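Local atomic coordinates of beta-lactamase II (Erythrobacter litoralis, PDB entry 6V72), a protein that probably hydrolyses beta-lactam antibiotics to substituted beta-amino acids, as a zinc-dependent class B metallo-beta-lactamase. Residues Y205-A219 and R232-L245. Numbering follows the deposited sequence.
With CA (calcium ion), chain B.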
ATOM      1  N   TYR A 205       3.972 -14.484   1.723  1.00 12.65           N
ATOM      2  CA  TYR A 205       4.364 -13.744   0.523  1.00 12.74           C
ATOM      3  C   TYR A 205       5.815 -14.021   0.144  1.00 12.19           C
ATOM      4  O   TYR A 205       6.119 -14.326  -1.019  1.00 12.48           O
ATOM      5  CB  TYR A 205       4.128 -12.248   0.755  1.00 12.51           C
ATOM      6  CG  TYR A 205       3.917 -11.386  -0.477  1.00 11.85           C
ATOM      7  CD1 TYR A 205       4.815 -11.396  -1.541  1.00 12.40           C
ATOM      8  CD2 TYR A 205       2.832 -10.520  -0.543  1.00 11.58           C
ATOM      9  CE1 TYR A 205       4.628 -10.576  -2.636  1.00 12.35           C
ATOM     10  CE2 TYR A 205       2.622  -9.715  -1.630  1.00 13.18           C
ATOM     11  CZ  TYR A 205       3.510  -9.749  -2.683  1.00 11.86           C
ATOM     12  OH  TYR A 205       3.273  -8.918  -3.766  1.00 14.55           O
ATOM     13  N   ALA A 206       6.734 -13.933   1.105  1.00 12.63           N
ATOM     14  CA  ALA A 206       8.137 -14.090   0.747  1.00 12.24           C
ATOM     15  C   ALA A 206       8.436 -15.488   0.201  1.00 12.15           C
ATOM     16  O   ALA A 206       9.145 -15.625  -0.802  1.00 13.49           O
ATOM     17  CB  ALA A 206       9.021 -13.793   1.965  1.00 15.55           C
ATOM     18  N   GLN A 207       7.908 -16.538   0.840  1.00 14.44           N
ATOM     19  CA  GLN A 207       8.164 -17.874   0.322  1.00 13.82           C
ATOM     20  C   GLN A 207       7.519 -18.068  -1.044  1.00 13.19           C
ATOM     21  O   GLN A 207       8.083 -18.745  -1.904  1.00 13.35           O
ATOM     22  CB  GLN A 207       7.666 -18.944   1.294  1.00 15.22           C
ATOM     23  CG  GLN A 207       8.032 -20.357   0.860  1.00 17.13           C
ATOM     24  CD  GLN A 207       9.543 -20.546   0.703  1.00 19.57           C
ATOM     25  OE1 GLN A 207      10.348 -20.104   1.551  1.00 21.86           O
ATOM     26  NE2 GLN A 207       9.938 -21.196  -0.374  1.00 19.97           N
ATOM     27  N   SER A 208       6.336 -17.492  -1.264  1.00 12.09           N
ATOM     28  CA  SER A 208       5.727 -17.612  -2.586  1.00 11.13           C
ATOM     29  C   SER A 208       6.579 -16.939  -3.647  1.00 11.71           C
ATOM     30  O   SER A 208       6.703 -17.447  -4.767  1.00 12.55           O
ATOM     31  CB  SER A 208       4.310 -17.039  -2.573  1.00 11.79           C
ATOM     32  OG  SER A 208       3.519 -17.714  -1.584  1.00 12.76           O
ATOM     33  N   VAL A 209       7.200 -15.809  -3.319  1.00 11.88           N
ATOM     34  CA  VAL A 209       8.108 -15.199  -4.288  1.00 11.88           C
ATOM     35  C   VAL A 209       9.314 -16.107  -4.532  1.00 11.80           C
ATOM     36  O   VAL A 209       9.753 -16.276  -5.673  1.00 12.83           O
ATOM     37  CB  VAL A 209       8.533 -13.791  -3.821  1.00 11.97           C
ATOM     38  CG1 VAL A 209       9.606 -13.199  -4.745  1.00 14.14           C
ATOM     39  CG2 VAL A 209       7.338 -12.865  -3.798  1.00 12.68           C
ATOM     40  N   ARG A 210       9.858 -16.722  -3.475  1.00 12.39           N
ATOM     41  CA  ARG A 210      10.965 -17.650  -3.679  1.00 13.42           C
ATOM     42  C   ARG A 210      10.543 -18.810  -4.558  1.00 13.60           C
ATOM     43  O   ARG A 210      11.338 -19.306  -5.369  1.00 15.16           O
ATOM     44  CB  ARG A 210      11.468 -18.194  -2.344  1.00 13.55           C
ATOM     45  CG  ARG A 210      12.063 -17.148  -1.399  1.00 14.26           C
ATOM     46  CD  ARG A 210      12.708 -17.846  -0.185  1.00 15.54           C
ATOM     47  NE  ARG A 210      13.066 -16.840   0.811  1.00 17.94           N
ATOM     48  CZ  ARG A 210      12.359 -16.568   1.904  1.00 17.29           C
ATOM     49  NH1 ARG A 210      11.283 -17.290   2.213  1.00 18.97           N
ATOM     50  NH2 ARG A 210      12.742 -15.576   2.701  1.00 19.81           N
ATOM     51  N   ASN A 211       9.310 -19.302  -4.365  1.00 12.96           N
ATOM     52  CA  ASN A 211       8.810 -20.415  -5.171  1.00 12.54           C
ATOM     53  C   ASN A 211       8.728 -20.030  -6.646  1.00 12.34           C
ATOM     54  O   ASN A 211       9.128 -20.799  -7.519  1.00 14.36           O
ATOM     55  CB  ASN A 211       7.435 -20.838  -4.660  1.00 12.15           C
ATOM     56  CG  ASN A 211       7.499 -21.505  -3.285  1.00 13.12           C
ATOM     57  OD1 ASN A 211       8.560 -21.970  -2.847  1.00 16.32           O
ATOM     58  ND2 ASN A 211       6.360 -21.581  -2.621  1.00 14.80           N
ATOM     59  N   PHE A 212       8.197 -18.838  -6.931  1.00 13.58           N
ATOM     60  CA  PHE A 212       8.156 -18.326  -8.306  1.00 12.44           C
ATOM     61  C   PHE A 212       9.556 -18.237  -8.907  1.00 13.74           C
ATOM     62  O   PHE A 212       9.781 -18.654 -10.052  1.00 13.95           O
ATOM     63  CB  PHE A 212       7.469 -16.952  -8.317  1.00 12.21           C
ATOM     64  CG  PHE A 212       7.567 -16.207  -9.629  1.00 12.92           C
ATOM     65  CD1 PHE A 212       6.809 -16.591 -10.724  1.00 13.35           C
ATOM     66  CD2 PHE A 212       8.397 -15.103  -9.753  1.00 14.17           C
ATOM     67  CE1 PHE A 212       6.886 -15.882 -11.929  1.00 11.89           C
ATOM     68  CE2 PHE A 212       8.482 -14.388 -10.950  1.00 14.91           C
ATOM     69  CZ  PHE A 212       7.723 -14.786 -12.040  1.00 13.89           C
ATOM     70  N   ALA A 213      10.504 -17.672  -8.149  1.00 12.74           N
ATOM     71  CA  ALA A 213      11.872 -17.534  -8.653  1.00 13.46           C
ATOM     72  C   ALA A 213      12.478 -18.891  -8.989  1.00 13.78           C
ATOM     73  O   ALA A 213      13.220 -19.021  -9.970  1.00 19.40           O
ATOM     74  CB  ALA A 213      12.734 -16.809  -7.620  1.00 15.86           C
ATOM     75  N   ALA A 214      12.167 -19.917  -8.189  1.00 13.85           N
ATOM     76  CA  ALA A 214      12.708 -21.251  -8.420  1.00 14.13           C
ATOM     77  C   ALA A 214      11.973 -21.997  -9.521  1.00 14.03           C
ATOM     78  O   ALA A 214      12.557 -22.886 -10.153  1.00 17.03           O
ATOM     79  CB  ALA A 214      12.643 -22.073  -7.128  1.00 16.77           C
ATOM     80  N   ALA A 215      10.697 -21.673  -9.734  1.00 14.22           N
ATOM     81  CA  ALA A 215       9.924 -22.290 -10.803  1.00 14.78           C
ATOM     82  C   ALA A 215      10.428 -21.855 -12.169  1.00 15.98           C
ATOM     83  O   ALA A 215      10.398 -22.637 -13.133  1.00 16.16           O
ATOM     84  CB  ALA A 215       8.446 -21.917 -10.648  1.00 14.48           C
ATOM     85  N   PHE A 216      10.858 -20.596 -12.278  1.00 14.86           N
ATOM     86  CA  PHE A 216      11.363 -20.022 -13.523  1.00 14.88           C
ATOM     87  C   PHE A 216      12.758 -19.478 -13.257  1.00 17.30           C
ATOM     88  O   PHE A 216      12.968 -18.257 -13.242  1.00 17.09           O
ATOM     89  CB  PHE A 216      10.424 -18.934 -14.040  1.00 16.09           C
ATOM     90  CG  PHE A 216       9.016 -19.428 -14.261  1.00 15.07           C
ATOM     91  CD1 PHE A 216       8.741 -20.334 -15.277  1.00 16.16           C
ATOM     92  CD2 PHE A 216       7.978 -19.017 -13.430  1.00 15.46           C
ATOM     93  CE1 PHE A 216       7.460 -20.822 -15.473  1.00 16.77           C
ATOM     94  CE2 PHE A 216       6.695 -19.489 -13.615  1.00 14.95           C
ATOM     95  CZ  PHE A 216       6.434 -20.400 -14.640  1.00 15.02           C
ATOM     96  N   PRO A 217      13.736 -20.366 -13.053  1.00 16.53           N
ATOM     97  CA  PRO A 217      15.035 -19.929 -12.508  1.00 16.38           C
ATOM     98  C   PRO A 217      15.951 -19.260 -13.507  1.00 19.07           C
ATOM     99  O   PRO A 217      16.891 -18.581 -13.083  1.00 22.46           O
ATOM    100  CB  PRO A 217      15.662 -21.240 -11.999  1.00 18.55           C
ATOM    101  CG  PRO A 217      15.096 -22.303 -12.923  1.00 19.17           C
ATOM    102  CD  PRO A 217      13.663 -21.835 -13.214  1.00 18.25           C
ATOM    103  N   ASP A 218      15.718 -19.421 -14.805  1.00 20.35           N
ATOM    104  CA  ASP A 218      16.653 -18.932 -15.809  1.00 21.80           C
ATOM    105  C   ASP A 218      16.144 -17.708 -16.553  1.00 22.73           C
ATOM    106  O   ASP A 218      16.943 -17.025 -17.203  1.00 27.52           O
ATOM    107  CB  ASP A 218      16.978 -20.045 -16.820  1.00 24.24           C
ATOM    108  CG  ASP A 218      17.536 -21.292 -16.147  1.00 28.75           C
ATOM    109  OD1 ASP A 218      18.418 -21.143 -15.282  1.00 30.49           O
ATOM    110  OD2 ASP A 218      17.089 -22.419 -16.465  1.00 32.31           O
ATOM    111  N   ALA A 219      14.850 -17.398 -16.447  1.00 19.47           N
ATOM    112  CA  ALA A 219      14.269 -16.301 -17.210  1.00 19.05           C
ATOM    113  C   ALA A 219      14.901 -14.968 -16.823  1.00 19.25           C
ATOM    114  O   ALA A 219      14.912 -14.591 -15.652  1.00 20.04           O
ATOM    115  CB  ALA A 219      12.755 -16.252 -16.971  1.00 17.96           C
ATOM    116  N   ARG A 232      15.687  -9.707 -13.357  1.00 17.98           N
ATOM    117  CA  ARG A 232      15.342 -10.398 -12.121  1.00 17.77           C
ATOM    118  C   ARG A 232      15.467  -9.519 -10.883  1.00 17.52           C
ATOM    119  O   ARG A 232      15.067  -9.956  -9.799  1.00 17.62           O
ATOM    120  CB  ARG A 232      16.180 -11.668 -11.979  1.00 17.44           C
ATOM    121  CG  ARG A 232      15.893 -12.683 -13.073  1.00 17.96           C
ATOM    122  CD  ARG A 232      16.547 -14.024 -12.822  1.00 17.89           C
ATOM    123  NE  ARG A 232      15.969 -14.836 -11.750  1.00 18.18           N
ATOM    124  CZ  ARG A 232      15.019 -15.745 -11.933  1.00 19.41           C
ATOM    125  NH1 ARG A 232      14.589 -16.481 -10.906  1.00 18.00           N
ATOM    126  NH2 ARG A 232      14.484 -15.910 -13.141  1.00 19.94           N
ATOM    127  N   LYS A 233      15.991  -8.294 -11.004  1.00 18.35           N
ATOM    128  CA  LYS A 233      15.939  -7.376  -9.870  1.00 17.53           C
ATOM    129  C   LYS A 233      14.516  -7.179  -9.359  1.00 15.78           C
ATOM    130  O   LYS A 233      14.320  -6.945  -8.164  1.00 17.05           O
ATOM    131  CB  LYS A 233      16.555  -6.023 -10.235  1.00 20.48           C
ATOM    132  CG  LYS A 233      16.832  -5.165  -8.991  1.00 28.08           C
ATOM    133  CD  LYS A 233      17.211  -3.735  -9.322  1.00 36.33           C
ATOM    134  CE  LYS A 233      17.930  -3.087  -8.146  1.00 40.94           C
ATOM    135  NZ  LYS A 233      18.452  -1.736  -8.488  1.00 45.37           N
ATOM    136  N   ALA A 234      13.504  -7.291 -10.232  1.00 16.65           N
ATOM    137  CA  ALA A 234      12.125  -7.190  -9.763  1.00 15.69           C
ATOM    138  C   ALA A 234      11.805  -8.289  -8.760  1.00 14.80           C
ATOM    139  O   ALA A 234      11.116  -8.045  -7.760  1.00 14.55           O
ATOM    140  CB  ALA A 234      11.153  -7.270 -10.951  1.00 15.70           C
ATOM    141  N   ILE A 235      12.306  -9.505  -9.003  1.00 13.96           N
ATOM    142  CA  ILE A 235      12.114 -10.589  -8.041  1.00 14.02           C
ATOM    143  C   ILE A 235      12.869 -10.294  -6.756  1.00 12.80           C
ATOM    144  O   ILE A 235      12.344 -10.479  -5.650  1.00 14.33           O
ATOM    145  CB  ILE A 235      12.570 -11.929  -8.641  1.00 13.67           C
ATOM    146  CG1 ILE A 235      11.764 -12.278  -9.892  1.00 15.81           C
ATOM    147  CG2 ILE A 235      12.458 -13.036  -7.617  1.00 18.26           C
ATOM    148  CD1 ILE A 235      12.291 -13.552 -10.577  1.00 18.62           C
ATOM    149  N   GLU A 236      14.123  -9.850  -6.887  1.00 13.91           N
ATOM    150  CA  GLU A 236      14.960  -9.588  -5.716  1.00 17.25           C
ATOM    151  C   GLU A 236      14.339  -8.528  -4.819  1.00 16.49           C
ATOM    152  O   GLU A 236      14.292  -8.689  -3.590  1.00 16.00           O
ATOM    153  CB  GLU A 236      16.355  -9.155  -6.160  1.00 20.39           C
ATOM    154  CG  GLU A 236      17.281  -8.784  -5.008  1.00 25.95           C
ATOM    155  CD  GLU A 236      18.557  -8.092  -5.471  1.00 32.34           C
ATOM    156  OE1 GLU A 236      19.329  -8.707  -6.239  1.00 35.50           O
ATOM    157  OE2 GLU A 236      18.784  -6.924  -5.070  1.00 37.36           O
ATOM    158  N   ARG A 237      13.870  -7.426  -5.415  1.00 15.81           N
ATOM    159  CA  ARG A 237      13.273  -6.371  -4.616  1.00 13.58           C
ATOM    160  C   ARG A 237      11.956  -6.822  -4.015  1.00 13.22           C
ATOM    161  O   ARG A 237      11.694  -6.549  -2.844  1.00 14.04           O
ATOM    162  CB  ARG A 237      13.076  -5.100  -5.446  1.00 13.98           C
ATOM    163  CG  ARG A 237      12.354  -3.979  -4.718  1.00 16.36           C
ATOM    164  CD  ARG A 237      13.092  -3.494  -3.469  1.00 17.28           C
ATOM    165  NE  ARG A 237      14.481  -3.121  -3.715  1.00 20.27           N
ATOM    166  CZ  ARG A 237      14.876  -1.908  -4.109  1.00 22.20           C
ATOM    167  NH1 ARG A 237      16.175  -1.651  -4.304  1.00 24.86           N
ATOM    168  NH2 ARG A 237      13.975  -0.945  -4.321  1.00 23.10           N
ATOM    169  N   THR A 238      11.098  -7.483  -4.805  1.00 13.15           N
ATOM    170  CA  THR A 238       9.836  -7.959  -4.253  1.00 12.45           C
ATOM    171  C   THR A 238      10.072  -8.881  -3.061  1.00 13.53           C
ATOM    172  O   THR A 238       9.396  -8.760  -2.034  1.00 13.88           O
ATOM    173  CB  THR A 238       9.011  -8.674  -5.329  1.00 11.93           C
ATOM    174  OG1 THR A 238       8.782  -7.753  -6.411  1.00 12.77           O
ATOM    175  CG2 THR A 238       7.664  -9.160  -4.725  1.00 13.22           C
ATOM    176  N   LEU A 239      11.035  -9.797  -3.185  1.00 13.91           N
ATOM    177  CA  LEU A 239      11.374 -10.703  -2.093  1.00 12.90           C
ATOM    178  C   LEU A 239      11.844  -9.929  -0.865  1.00 13.21           C
ATOM    179  O   LEU A 239      11.411 -10.202   0.264  1.00 15.00           O
ATOM    180  CB  LEU A 239      12.472 -11.667  -2.560  1.00 13.34           C
ATOM    181  CG  LEU A 239      12.900 -12.711  -1.538  1.00 13.65           C
ATOM    182  CD1 LEU A 239      11.679 -13.454  -0.942  1.00 14.01           C
ATOM    183  CD2 LEU A 239      13.860 -13.672  -2.196  1.00 14.16           C
ATOM    184  N   ASP A 240      12.733  -8.956  -1.068  1.00 13.64           N
ATOM    185  CA  ASP A 240      13.207  -8.168   0.068  1.00 13.76           C
ATOM    186  C   ASP A 240      12.042  -7.474   0.772  1.00 13.70           C
ATOM    187  O   ASP A 240      11.969  -7.451   2.011  1.00 15.86           O
ATOM    188  CB  ASP A 240      14.219  -7.122  -0.394  1.00 15.49           C
ATOM    189  CG  ASP A 240      15.680  -7.573  -0.249  1.00 16.02           C
ATOM    190  OD1 ASP A 240      15.992  -8.433   0.618  1.00 17.42           O
ATOM    191  OD2 ASP A 240      16.526  -7.030  -0.993  1.00 18.14           O
ATOM    192  N   LEU A 241      11.129  -6.878   0.001  1.00 14.16           N
ATOM    193  CA  LEU A 241       9.985  -6.215   0.620  1.00 13.70           C
ATOM    194  C   LEU A 241       9.110  -7.216   1.362  1.00 15.16           C
ATOM    195  O   LEU A 241       8.622  -6.935   2.465  1.00 15.55           O
ATOM    196  CB  LEU A 241       9.155  -5.482  -0.438  1.00 15.36           C
ATOM    197  CG  LEU A 241       9.833  -4.284  -1.085  1.00 16.93           C
ATOM    198  CD1 LEU A 241       9.006  -3.813  -2.283  1.00 16.48           C
ATOM    199  CD2 LEU A 241      10.004  -3.159  -0.048  1.00 19.01           C
ATOM    200  N   ALA A 242       8.886  -8.387   0.756  1.00 12.81           N
ATOM    201  CA  ALA A 242       8.032  -9.396   1.377  1.00 12.96           C
ATOM    202  C   ALA A 242       8.647  -9.939   2.661  1.00 14.18           C
ATOM    203  O   ALA A 242       7.912 -10.303   3.593  1.00 16.09           O
ATOM    204  CB  ALA A 242       7.765 -10.530   0.380  1.00 15.19           C
ATOM    205  N   GLU A 243       9.984  -9.992   2.736  1.00 14.26           N
ATOM    206  CA  GLU A 243      10.637 -10.478   3.950  1.00 15.49           C
ATOM    207  C   GLU A 243      10.458  -9.534   5.127  1.00 18.31           C
ATOM    208  O   GLU A 243      10.660  -9.954   6.274  1.00 21.91           O
ATOM    209  CB  GLU A 243      12.129 -10.699   3.695  1.00 16.49           C
ATOM    210  CG  GLU A 243      12.403 -11.916   2.825  1.00 16.23           C
ATOM    211  CD  GLU A 243      13.840 -11.984   2.268  1.00 18.95           C
ATOM    212  OE1 GLU A 243      14.531 -10.929   2.156  1.00 18.72           O
ATOM    213  OE2 GLU A 243      14.272 -13.111   1.929  1.00 21.51           O
ATOM    214  N   GLU A 244      10.064  -8.286   4.884  1.00 18.11           N
ATOM    215  CA  GLU A 244       9.848  -7.316   5.955  1.00 20.12           C
ATOM    216  C   GLU A 244       8.414  -7.282   6.467  1.00 21.12           C
ATOM    217  O   GLU A 244       8.121  -6.512   7.396  1.00 25.47           O
ATOM    218  CB  GLU A 244      10.256  -5.914   5.495  1.00 23.37           C
ATOM    219  CG  GLU A 244      11.723  -5.796   5.082  1.00 25.57           C
ATOM    220  CD  GLU A 244      12.699  -6.252   6.171  1.00 30.99           C
ATOM    221  OE1 GLU A 244      12.545  -5.843   7.345  1.00 32.36           O
ATOM    222  OE2 GLU A 244      13.636  -7.018   5.847  1.00 31.25           O
ATOM    223  N   LEU A 245       7.529  -8.118   5.929  1.00 20.37           N
ATOM    224  CA  LEU A 245       6.111  -8.073   6.308  1.00 22.53           C
ATOM    225  C   LEU A 245       5.877  -8.694   7.686  1.00 28.64           C
ATOM    226  O   LEU A 245       6.647  -9.552   8.121  1.00 33.93           O
ATOM    227  CB  LEU A 245       5.250  -8.787   5.269  1.00 19.97           C
ATOM    228  CG  LEU A 245       5.190  -8.095   3.909  1.00 18.00           C
ATOM    229  CD1 LEU A 245       4.359  -8.924   2.929  1.00 17.99           C
ATOM    230  CD2 LEU A 245       4.595  -6.698   4.067  1.00 21.76           C
TER
HETATM  231 CA    CA B 301      16.074  -9.308   2.779  1.00 16.86          CA
HETATM  232  O   HOH W   1       6.315 -12.787   3.821  1.00 20.01           O
HETATM  233  O   HOH W   2      15.539 -15.640   0.393  1.00 26.95           O
HETATM  234  O   HOH W   3      14.275  -7.784   3.329  1.00 16.16           O
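Ala206 and Ala242 show how small residues let two helices come together: in this near-antiparallel pair (158°) of the metallo-beta-lactamase fold, their CA atoms lie 4.7 Å apart, and CB of Ala242 sits 3.6 Å from CA of Ala206. Where the CA atoms move farther apart, larger side chains fill in. Val209, with CG1 anti to its backbone N, packs that methyl against CB of Leu239 and CG2 of Ile235, while its CG2 meets the methyl of Thr238. At the close end, the Tyr205 ring packs CD1 on CB of Ala242 and also runs across the Thr238 methyl.

Two arginines add polar contacts. Beyond helix 205-215, Arg232, bent at chi3 (72°), lays its guanidinium between the carbonyl oxygen of Pro217 on one face and Ile235 CD1 on the other. In the guanidinium plane, NH2 bonds Phe216 O at 2.8 Å and Ala219 O at 2.9 Å, and NH1 adds a weak bond to Ala213 O; three carbonyls thus fix the group's rotation and tie down the chain leaving the helix. Along one flank, the extended Arg210 takes Leu239 CD1 over one face of its guanidinium and reaches Glu243, near the C-terminal end of the other helix, in a salt bridge.

Further out, Tyr205 OH bonds Met185 O, and its side chain lies about 4 Å from that of the zinc ligand His165. Gln207 OE1 holds Arg210 NH1, and Asp240 joins Glu243 at a calcium ion. The Glu243 carboxylate is divided between its partners: OE1 binds calcium at 2.3 Å, whereas OE2 offers its anti lone pair to Arg210 NH2 at 3.0 Å.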